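Local coordinates for protein phosphodiesterase (Candida albicans, PDB 6CPU) that is a largely helical phosphodiesterase of the HD superfamily that holds a zinc ion and a magnesium ion, at residues A[131-135]-A[136-140]; A[161-165]-A[166-170]; A[173-176]-A[177-181]; A[414-417]-A[418-422]. All coordinates share one frame; numbering follows the deposited sequence.

Interaction 1: residues A[131-135]-A[136-140]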
loop_
_atom_site.group_PDB
_atom_site.type_symbol
_atom_site.label_atom_id
_atom_site.label_comp_id
_atom_site.label_asym_id
_atom_site.label_seq_id
_atom_site.Cartn_x
_atom_site.Cartn_y
_atom_site.Cartn_z
ATOM N N VAL A 131 -16.533 -3.653 1.754
ATOM C CA VAL A 131 -15.622 -4.311 2.677
ATOM C C VAL A 131 -16.147 -5.713 3.010
ATOM O O VAL A 131 -15.378 -6.659 3.090
ATOM C CB VAL A 131 -15.377 -3.464 3.952
ATOM C CG1 VAL A 131 -14.510 -4.221 4.945
ATOM C CG2 VAL A 131 -14.748 -2.116 3.601
ATOM N N GLY A 132 -17.453 -5.840 3.212
ATOM C CA GLY A 132 -18.051 -7.153 3.445
ATOM C C GLY A 132 -17.831 -8.111 2.275
ATOM O O GLY A 132 -17.585 -9.303 2.492
ATOM N N ASN A 133 -17.929 -7.595 1.055
ATOM C CA ASN A 133 -17.694 -8.406 -0.152
ATOM C C ASN A 133 -16.258 -8.940 -0.134
ATOM O O ASN A 133 -16.037 -10.150 -0.308
ATOM C CB ASN A 133 -17.854 -7.609 -1.446
ATOM C CG ASN A 133 -19.272 -7.104 -1.710
ATOM O OD1 ASN A 133 -20.279 -7.715 -1.344
ATOM N ND2 ASN A 133 -19.339 -5.984 -2.431
ATOM N N TRP A 134 -15.296 -8.036 0.037
ATOM C CA TRP A 134 -13.870 -8.398 -0.054
ATOM C C TRP A 134 -13.504 -9.432 1.000
ATOM O O TRP A 134 -12.754 -10.363 0.718
ATOM C CB TRP A 134 -12.964 -7.188 0.127
ATOM C CG TRP A 134 -13.136 -6.121 -0.888
ATOM C CD1 TRP A 134 -13.435 -6.271 -2.213
ATOM C CD2 TRP A 134 -12.949 -4.733 -0.671
ATOM N NE1 TRP A 134 -13.487 -5.031 -2.832
ATOM C CE2 TRP A 134 -13.188 -4.073 -1.903
ATOM C CE3 TRP A 134 -12.626 -3.972 0.454
ATOM C CZ2 TRP A 134 -13.093 -2.692 -2.038
ATOM C CZ3 TRP A 134 -12.557 -2.590 0.316
ATOM C CH2 TRP A 134 -12.793 -1.973 -0.916
ATOM N N THR A 135 -14.017 -9.248 2.222
ATOM C CA THR A 135 -13.634 -10.089 3.351
ATOM C C THR A 135 -14.481 -11.365 3.461
ATOM O O THR A 135 -14.180 -12.219 4.296
ATOM C CB THR A 135 -13.775 -9.329 4.687
ATOM O OG1 THR A 135 -15.119 -8.846 4.787
ATOM C CG2 THR A 135 -12.798 -8.178 4.782
ATOM N N GLY A 136 -15.544 -11.482 2.667
ATOM C CA GLY A 136 -16.419 -12.657 2.714
ATOM C C GLY A 136 -17.254 -12.757 3.981
ATOM O O GLY A 136 -17.620 -13.858 4.412
ATOM N N THR A 137 -17.546 -11.611 4.587
ATOM C CA THR A 137 -18.254 -11.593 5.891
ATOM C C THR A 137 -19.722 -11.192 5.778
ATOM O O THR A 137 -20.455 -11.252 6.779
ATOM C CB THR A 137 -17.532 -10.692 6.911
ATOM O OG1 THR A 137 -17.376 -9.368 6.382
ATOM C CG2 THR A 137 -16.174 -11.268 7.259
ATOM N N THR A 138 -20.158 -10.796 4.582
ATOM C CA THR A 138 -21.571 -10.463 4.329
ATOM C C THR A 138 -22.228 -11.348 3.243
ATOM O O THR A 138 -22.857 -10.840 2.303
ATOM C CB THR A 138 -21.735 -8.984 3.941
ATOM O OG1 THR A 138 -20.890 -8.675 2.821
ATOM C CG2 THR A 138 -21.385 -8.079 5.113
ATOM N N HIS A 139 -22.099 -12.665 3.388
ATOM C CA HIS A 139 -22.770 -13.625 2.485
ATOM C C HIS A 139 -24.230 -13.263 2.246
ATOM O O HIS A 139 -24.713 -13.288 1.109
ATOM C CB HIS A 139 -22.707 -15.051 3.051
ATOM C CG HIS A 139 -21.407 -15.752 2.806
ATOM N ND1 HIS A 139 -21.082 -16.314 1.590
ATOM C CD2 HIS A 139 -20.361 -16.006 3.630
ATOM C CE1 HIS A 139 -19.884 -16.870 1.670
ATOM N NE2 HIS A 139 -19.424 -16.695 2.896
ATOM N N PHE A 140 -24.925 -12.921 3.329
ATOM C CA PHE A 140 -26.363 -12.630 3.284
ATOM C C PHE A 140 -26.762 -11.532 2.286
ATOM O O PHE A 140 -27.896 -11.522 1.804
ATOM C CB PHE A 140 -26.906 -12.317 4.696
ATOM C CG PHE A 140 -26.399 -11.023 5.285
ATOM C CD1 PHE A 140 -27.133 -9.849 5.149
ATOM C CD2 PHE A 140 -25.194 -10.980 5.985
ATOM C CE1 PHE A 140 -26.674 -8.658 5.691
ATOM C CE2 PHE A 140 -24.730 -9.793 6.526
ATOM C CZ PHE A 140 -25.473 -8.630 6.380
HETATM O O HOH W 1 -21.815 -6.998 1.019
#
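Thr-137 meets Thr-135 through their hydroxyls at the C-terminal end of helix 127-135. From CB, which stands 3.7 Å from Thr-135 OG1, the Thr-137 side chain forks: CG2 packs beside the same oxygen and Thr-135 O, while OG1 passes near Gly-132 CA and donates to Thr-135 OG1 at 2.8 Å. Thr-135 OG1 in turn donates to Val-131 O, again at 2.8 Å. Its chi1 of 56° turns the hydroxyl back along the helix for this bond; the carbonyl also accepts from Thr-135 N, through the opposite face of its plane. Two hydroxyls are thus joined in a relay that ends on a helix carbonyl.

Next along, Thr-138 OG1 lies against the backbone of Gly-132, 3.3 Å from its CA. A water links this hydroxyl to Asn-133 OD1, and Asn-133 ND2 is held by Leu-123 O. Thr-137 also touches Ile-494 of helix 470-495 and Phe-360 of helix 358-363. In the backbone, Thr-137 N donates to Gly-132 O at 3.1 Å and Gly-136 N to Asn-133 O. With Gly-136 at a phi of 70°, the turn is a Schellman motif closing the helix.

Interaction 2: residues A[161-165]-A[166-170]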
loop_
_atom_site.group_PDB
_atom_site.type_symbol
_atom_site.label_atom_id
_atom_site.label_comp_id
_atom_site.label_asym_id
_atom_site.label_seq_id
_atom_site.Cartn_x
_atom_site.Cartn_y
_atom_site.Cartn_z
ATOM N N ILE A 161 -18.171 -10.524 -11.101
ATOM C CA ILE A 161 -17.515 -9.231 -11.299
ATOM C C ILE A 161 -16.641 -8.762 -10.134
ATOM O O ILE A 161 -15.574 -8.182 -10.347
ATOM C CB ILE A 161 -18.604 -8.177 -11.622
ATOM C CG1 ILE A 161 -19.141 -8.409 -13.042
ATOM C CG2 ILE A 161 -18.090 -6.762 -11.480
ATOM C CD1 ILE A 161 -20.433 -7.662 -13.332
ATOM N N ILE A 162 -17.082 -8.981 -8.904
ATOM C CA ILE A 162 -16.404 -8.386 -7.772
ATOM C C ILE A 162 -15.422 -9.371 -7.140
ATOM O O ILE A 162 -15.830 -10.443 -6.713
ATOM C CB ILE A 162 -17.412 -7.952 -6.683
ATOM C CG1 ILE A 162 -18.467 -7.013 -7.268
ATOM C CG2 ILE A 162 -16.674 -7.321 -5.515
ATOM C CD1 ILE A 162 -19.642 -6.792 -6.334
ATOM N N PRO A 163 -14.136 -9.006 -7.064
ATOM C CA PRO A 163 -13.165 -9.951 -6.528
ATOM C C PRO A 163 -13.174 -9.991 -5.000
ATOM O O PRO A 163 -13.480 -8.988 -4.342
ATOM C CB PRO A 163 -11.836 -9.390 -7.027
ATOM C CG PRO A 163 -12.063 -7.927 -7.031
ATOM C CD PRO A 163 -13.478 -7.766 -7.518
ATOM N N THR A 164 -12.887 -11.155 -4.453
ATOM C CA THR A 164 -12.734 -11.319 -3.021
ATOM C C THR A 164 -11.281 -11.618 -2.707
ATOM O O THR A 164 -10.490 -11.965 -3.599
ATOM C CB THR A 164 -13.570 -12.476 -2.493
ATOM O OG1 THR A 164 -13.049 -13.700 -3.015
ATOM C CG2 THR A 164 -15.020 -12.310 -2.871
ATOM N N MET A 165 -10.934 -11.491 -1.434
ATOM C CA MET A 165 -9.572 -11.770 -0.993
ATOM C C MET A 165 -9.150 -13.196 -1.327
ATOM O O MET A 165 -8.030 -13.410 -1.838
ATOM C CB MET A 165 -9.453 -11.527 0.513
ATOM C CG MET A 165 -9.471 -10.040 0.871
ATOM S SD MET A 165 -9.656 -9.819 2.655
ATOM C CE MET A 165 -8.039 -10.323 3.199
ATOM N N THR A 166 -10.025 -14.169 -1.061
ATOM C CA THR A 166 -9.675 -15.576 -1.343
ATOM C C THR A 166 -9.496 -15.831 -2.841
ATOM O O THR A 166 -8.609 -16.610 -3.239
ATOM C CB THR A 166 -10.673 -16.592 -0.746
ATOM O OG1 THR A 166 -11.999 -16.320 -1.207
ATOM C CG2 THR A 166 -10.619 -16.550 0.777
ATOM N N TYR A 167 -10.289 -15.153 -3.667
ATOM C CA TYR A 167 -10.195 -15.306 -5.124
ATOM C C TYR A 167 -8.823 -14.838 -5.631
ATOM O O TYR A 167 -8.157 -15.526 -6.440
ATOM C CB TYR A 167 -11.315 -14.530 -5.803
ATOM C CG TYR A 167 -11.093 -14.318 -7.269
ATOM C CD1 TYR A 167 -11.347 -15.337 -8.178
ATOM C CD2 TYR A 167 -10.610 -13.111 -7.747
ATOM C CE1 TYR A 167 -11.134 -15.142 -9.531
ATOM C CE2 TYR A 167 -10.395 -12.910 -9.093
ATOM C CZ TYR A 167 -10.648 -13.934 -9.975
ATOM O OH TYR A 167 -10.430 -13.735 -11.319
ATOM N N ILE A 168 -8.402 -13.666 -5.163
ATOM C CA ILE A 168 -7.144 -13.094 -5.600
ATOM C C ILE A 168 -5.985 -13.945 -5.073
ATOM O O ILE A 168 -5.043 -14.231 -5.806
ATOM C CB ILE A 168 -6.992 -11.624 -5.154
ATOM C CG1 ILE A 168 -8.085 -10.759 -5.804
ATOM C CG2 ILE A 168 -5.613 -11.109 -5.533
ATOM C CD1 ILE A 168 -8.262 -9.392 -5.156
ATOM N N LEU A 169 -6.078 -14.358 -3.817
ATOM C CA LEU A 169 -5.053 -15.194 -3.203
ATOM C C LEU A 169 -4.878 -16.514 -3.981
ATOM O O LEU A 169 -3.753 -16.892 -4.346
ATOM C CB LEU A 169 -5.457 -15.469 -1.765
ATOM C CG LEU A 169 -4.430 -15.948 -0.765
ATOM C CD1 LEU A 169 -3.291 -14.957 -0.609
ATOM C CD2 LEU A 169 -5.144 -16.173 0.563
ATOM N N ASN A 170 -5.993 -17.178 -4.254
ATOM C CA ASN A 170 -5.989 -18.450 -4.992
ATOM C C ASN A 170 -5.475 -18.293 -6.412
ATOM O O ASN A 170 -4.675 -19.108 -6.872
ATOM C CB ASN A 170 -7.380 -19.065 -5.021
ATOM C CG ASN A 170 -7.433 -20.366 -5.824
ATOM O OD1 ASN A 170 -7.829 -20.380 -7.002
ATOM N ND2 ASN A 170 -7.018 -21.454 -5.199
#
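Thr-164 OG1 accepts a hydrogen bond from Tyr-167 N at 3.2 Å, with an N-H...O angle of 154°. A chi1 of 67° sets this oxygen between the backbone N and the carbonyl carbon of its residue, facing the first turn of the helix. The main chain of the same residue is used as well: Ile-168 N donates to Thr-164 O at 3.1 Å, and one residue on, Leu-169 N donates to Met-165 O at 2.9 Å. Thr-164 is therefore the N-cap of helix 165-173, its hydroxyl taking up one of the N-H groups that have no carbonyl a turn earlier to bind. Its own backbone N is buried by the contact and has no partner in the model.

The other contacts are van der Waals ones. The apolar part is Pro-163, whose CB sits 4.0 Å from Tyr-167 CD2, approaching the ring obliquely, and lies at the same distance from Ile-168 CD1, so the proline bridges two side chains of the first turn. Separately, the carbonyl oxygen Thr-164 O comes to the edge of the tyrosine ring, and Ile-168 CG1 rests 3.5 Å from that oxygen. Met-165, bent at its thioether with chi3 73°, leads instead into the protein, against Leu-378 and Tyr-381 of helix 377-394, while Leu-169 meets Leu-385 of that helix.

Interaction 3: residues A[173-176]-A[177-181]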
loop_
_atom_site.group_PDB
_atom_site.type_symbol
_atom_site.label_atom_id
_atom_site.label_comp_id
_atom_site.label_asym_id
_atom_site.label_seq_id
_atom_site.Cartn_x
_atom_site.Cartn_y
_atom_site.Cartn_z
ATOM N N ALA A 173 -1.676 -17.935 -6.363
ATOM C CA ALA A 173 -0.945 -19.102 -5.884
ATOM C C ALA A 173 -0.907 -20.256 -6.911
ATOM O O ALA A 173 0.021 -21.073 -6.903
ATOM C CB ALA A 173 -1.544 -19.579 -4.592
ATOM N N THR A 174 -1.916 -20.335 -7.772
ATOM C CA THR A 174 -2.100 -21.513 -8.642
ATOM C C THR A 174 -1.721 -21.274 -10.105
ATOM O O THR A 174 -1.948 -22.128 -10.963
ATOM C CB THR A 174 -3.548 -22.002 -8.600
ATOM O OG1 THR A 174 -4.411 -20.968 -9.102
ATOM C CG2 THR A 174 -3.939 -22.368 -7.197
ATOM N N ARG A 175 -1.124 -20.124 -10.375
ATOM C CA ARG A 175 -0.839 -19.690 -11.737
ATOM C C ARG A 175 0.221 -20.608 -12.365
ATOM O O ARG A 175 1.189 -20.964 -11.705
ATOM C CB ARG A 175 -0.385 -18.218 -11.683
ATOM C CG ARG A 175 -0.497 -17.442 -12.972
ATOM C CD ARG A 175 -0.023 -15.998 -12.829
ATOM N NE ARG A 175 1.243 -15.874 -12.103
ATOM C CZ ARG A 175 1.426 -15.201 -10.960
ATOM N NH1 ARG A 175 0.427 -14.542 -10.367
ATOM N NH2 ARG A 175 2.629 -15.187 -10.399
ATOM N N SER A 176 0.030 -21.045 -13.614
ATOM C CA SER A 176 1.037 -21.912 -14.264
ATOM C C SER A 176 2.266 -21.105 -14.673
ATOM O O SER A 176 2.226 -19.875 -14.718
ATOM C CB SER A 176 0.471 -22.608 -15.506
ATOM O OG SER A 176 0.171 -21.669 -16.520
ATOM N N GLU A 177 3.360 -21.794 -14.985
ATOM C CA GLU A 177 4.562 -21.109 -15.431
ATOM C C GLU A 177 4.308 -20.380 -16.761
ATOM O O GLU A 177 4.810 -19.278 -16.961
ATOM C CB GLU A 177 5.749 -22.083 -15.527
ATOM C CG GLU A 177 7.111 -21.423 -15.339
ATOM C CD GLU A 177 7.448 -21.074 -13.880
ATOM O OE1 GLU A 177 6.547 -21.069 -12.997
ATOM O OE2 GLU A 177 8.640 -20.796 -13.608
ATOM N N ILE A 178 3.512 -20.987 -17.644
ATOM C CA ILE A 178 3.138 -20.384 -18.928
ATOM C C ILE A 178 2.313 -19.107 -18.735
ATOM O O ILE A 178 2.520 -18.114 -19.424
ATOM C CB ILE A 178 2.322 -21.368 -19.801
ATOM C CG1 ILE A 178 3.223 -22.492 -20.323
ATOM C CG2 ILE A 178 1.646 -20.658 -20.971
ATOM C CD1 ILE A 178 2.459 -23.693 -20.845
ATOM N N ALA A 179 1.360 -19.138 -17.810
ATOM C CA ALA A 179 0.572 -17.945 -17.544
ATOM C C ALA A 179 1.463 -16.855 -16.956
ATOM O O ALA A 179 1.326 -15.695 -17.311
ATOM C CB ALA A 179 -0.599 -18.256 -16.619
ATOM N N THR A 180 2.372 -17.239 -16.063
ATOM C CA THR A 180 3.294 -16.302 -15.428
ATOM C C THR A 180 4.171 -15.578 -16.449
ATOM O O THR A 180 4.350 -14.360 -16.380
ATOM C CB THR A 180 4.145 -17.021 -14.364
ATOM O OG1 THR A 180 3.286 -17.438 -13.291
ATOM C CG2 THR A 180 5.253 -16.128 -13.808
ATOM N N ASN A 181 4.722 -16.313 -17.413
ATOM C CA ASN A 181 5.582 -15.678 -18.398
ATOM C C ASN A 181 4.833 -14.802 -19.379
ATOM O O ASN A 181 5.389 -13.811 -19.868
ATOM C CB ASN A 181 6.420 -16.724 -19.139
ATOM C CG ASN A 181 7.439 -17.378 -18.241
ATOM O OD1 ASN A 181 8.040 -16.738 -17.374
ATOM N ND2 ASN A 181 7.652 -18.667 -18.451
HETATM O O HOH W 2 3.816 -19.758 -12.095
#
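Ser-176 is the N-cap of helix 177-193, and its OG accepts the capping bond from Ala-179 N at 3.1 Å. The hydroxyl is also close to the CB of Ala-179, and Thr-180 N donates to Ser-176 O at 3.0 Å, so the side chain and the carbonyl of one residue together secure the opening turn.

A second grip comes from Arg-175, whose side chain runs roughly perpendicular to that of Thr-180. NE donates to Thr-180 OG1 at 2.8 Å and 169°; the oxygen lies at the edge of the guanidinium, only 4° out of its plane. The chain runs extended to CD and then bends, chi3 45°, which turns NE onto the threonine. NH2 of the same group binds Asn-388 O, tying the residue before the cap to helix 377-394. Thr-180 OG1 donates a hydrogen bond to a water at 2.7 Å, and this water donates to both Arg-175 O and Glu-177 OE1, the latter at 3.2 Å. Threonine, arginine carbonyl and glutamate thus share one water on a largely exposed surface, where Glu-177 also makes a weak, long ion pair with Arg-392. Nearer the backbone, the arginine's aliphatic part is used too: Arg-175 CG packs on Ala-179 CB at 3.7 Å.

Interaction 4: residues A[414-417]-A[418-422]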
loop_
_atom_site.group_PDB
_atom_site.type_symbol
_atom_site.label_atom_id
_atom_site.label_comp_id
_atom_site.label_asym_id
_atom_site.label_seq_id
_atom_site.Cartn_x
_atom_site.Cartn_y
_atom_site.Cartn_z
ATOM N N LEU A 414 13.399 -12.749 2.895
ATOM C CA LEU A 414 13.572 -11.600 3.781
ATOM C C LEU A 414 12.342 -10.705 3.749
ATOM O O LEU A 414 11.895 -10.231 4.790
ATOM C CB LEU A 414 14.819 -10.802 3.398
ATOM C CG LEU A 414 15.109 -9.535 4.214
ATOM C CD1 LEU A 414 15.149 -9.823 5.704
ATOM C CD2 LEU A 414 16.422 -8.915 3.742
ATOM N N ILE A 415 11.792 -10.489 2.554
ATOM C CA ILE A 415 10.578 -9.676 2.414
ATOM C C ILE A 415 9.400 -10.318 3.164
ATOM O O ILE A 415 8.654 -9.616 3.868
ATOM C CB ILE A 415 10.245 -9.417 0.929
ATOM C CG1 ILE A 415 11.283 -8.459 0.330
ATOM C CG2 ILE A 415 8.835 -8.841 0.795
ATOM C CD1 ILE A 415 11.211 -8.280 -1.171
ATOM N N ILE A 416 9.234 -11.638 3.022
ATOM C CA ILE A 416 8.167 -12.372 3.722
ATOM C C ILE A 416 8.322 -12.212 5.229
ATOM O O ILE A 416 7.370 -11.885 5.947
ATOM C CB ILE A 416 8.167 -13.874 3.354
ATOM C CG1 ILE A 416 7.756 -14.044 1.881
ATOM C CG2 ILE A 416 7.259 -14.662 4.298
ATOM C CD1 ILE A 416 8.039 -15.414 1.309
ATOM N N SER A 417 9.540 -12.451 5.701
ATOM C CA SER A 417 9.852 -12.314 7.117
ATOM C C SER A 417 9.454 -10.933 7.650
ATOM O O SER A 417 8.788 -10.819 8.679
ATOM C CB SER A 417 11.353 -12.579 7.335
ATOM O OG SER A 417 11.756 -12.135 8.610
ATOM N N SER A 418 9.833 -9.883 6.931
ATOM C CA SER A 418 9.590 -8.513 7.390
ATOM C C SER A 418 8.092 -8.184 7.346
ATOM O O SER A 418 7.551 -7.582 8.280
ATOM C CB SER A 418 10.410 -7.510 6.574
ATOM O OG SER A 418 11.790 -7.892 6.528
ATOM N N ILE A 419 7.405 -8.618 6.289
ATOM C CA ILE A 419 5.974 -8.399 6.232
ATOM C C ILE A 419 5.257 -9.138 7.361
ATOM O O ILE A 419 4.394 -8.552 8.038
ATOM C CB ILE A 419 5.395 -8.744 4.839
ATOM C CG1 ILE A 419 5.954 -7.754 3.809
ATOM C CG2 ILE A 419 3.878 -8.643 4.876
ATOM C CD1 ILE A 419 5.496 -7.986 2.379
ATOM N N LEU A 420 5.614 -10.402 7.589
ATOM C CA LEU A 420 4.997 -11.181 8.668
ATOM C C LEU A 420 5.248 -10.557 10.045
ATOM O O LEU A 420 4.384 -10.594 10.926
ATOM C CB LEU A 420 5.470 -12.636 8.629
ATOM C CG LEU A 420 4.891 -13.466 7.478
ATOM C CD1 LEU A 420 5.458 -14.876 7.507
ATOM C CD2 LEU A 420 3.371 -13.508 7.513
ATOM N N ALA A 421 6.393 -9.901 10.180
ATOM C CA ALA A 421 6.768 -9.245 11.429
ATOM C C ALA A 421 5.846 -8.095 11.844
ATOM O O ALA A 421 5.829 -7.723 13.023
ATOM C CB ALA A 421 8.208 -8.769 11.342
ATOM N N THR A 422 5.067 -7.536 10.912
ATOM C CA THR A 422 4.168 -6.423 11.247
ATOM C C THR A 422 2.875 -6.828 11.948
ATOM O O THR A 422 2.080 -5.966 12.284
ATOM C CB THR A 422 3.806 -5.562 10.017
ATOM O OG1 THR A 422 3.048 -6.346 9.083
ATOM C CG2 THR A 422 5.073 -5.042 9.345
HETATM O O HOH W 3 12.673 -9.779 8.613
#
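A chi1 of -51° places Ser-418 OG beside its own backbone N and turns it back to Leu-414 O, to which it donates at 2.9 Å. Ser-418 N binds the same carbonyl at 3.0 Å, and the two donors arrive from opposite faces of the carbonyl plane, so one oxygen takes two bonds from one residue. Leu-414 CD1 lies 4.0 Å from the hydroxyl. A water donates to Ser-418 OG and is also bonded to Ser-417 OG, whose chi1 of 165° directs it to that side.

On the other flanks the contact is apolar. Ile-415 and Ile-419 run alongside each other in the same direction, with CG2 of the first meeting CD1 of the second at 3.8 Å. Ile-416 and Leu-420 repeat the arrangement one residue on, where Ile-416 CG2 touches Leu-420 CD1 at 3.7 Å. Around them, Ile-415 packs on Ile-387 of helix 377-394 and on Val-344 of helix 336-348, and Ser-418 on Ser-454 of helix 446-462. Such i to i+4 side-chain pairs, over the matching backbone bonds, are characteristic of an alpha-helix; this one is helix 411-421, packed among other helices of the phosphodiesterase domain with the side chain of Ile-419 about 7 Å from the magnesium ion.

From the N terminus onward the four contacts, all local, come in series, none nesting in or crossing another. Interaction 1 ends helix 127-135; after a loop, partly unmodelled, interaction 2 starts helix 165-173. These two touch in space, their centres about 11 Å apart: Trp-134 O and Met-165 N probably share a hydrogen bond, joining the end of one helix to the start of the next. Interaction 3 follows two residues later, spanning the turn from the end of helix 165-173 into helix 177-193, so 161-170 and 173-181 begin two successive helices. Interaction 4 comes much later, inside helix 411-421 near the metal ions, and touches none of the others. Helix 377-394 borders interactions 2, 3 and 4.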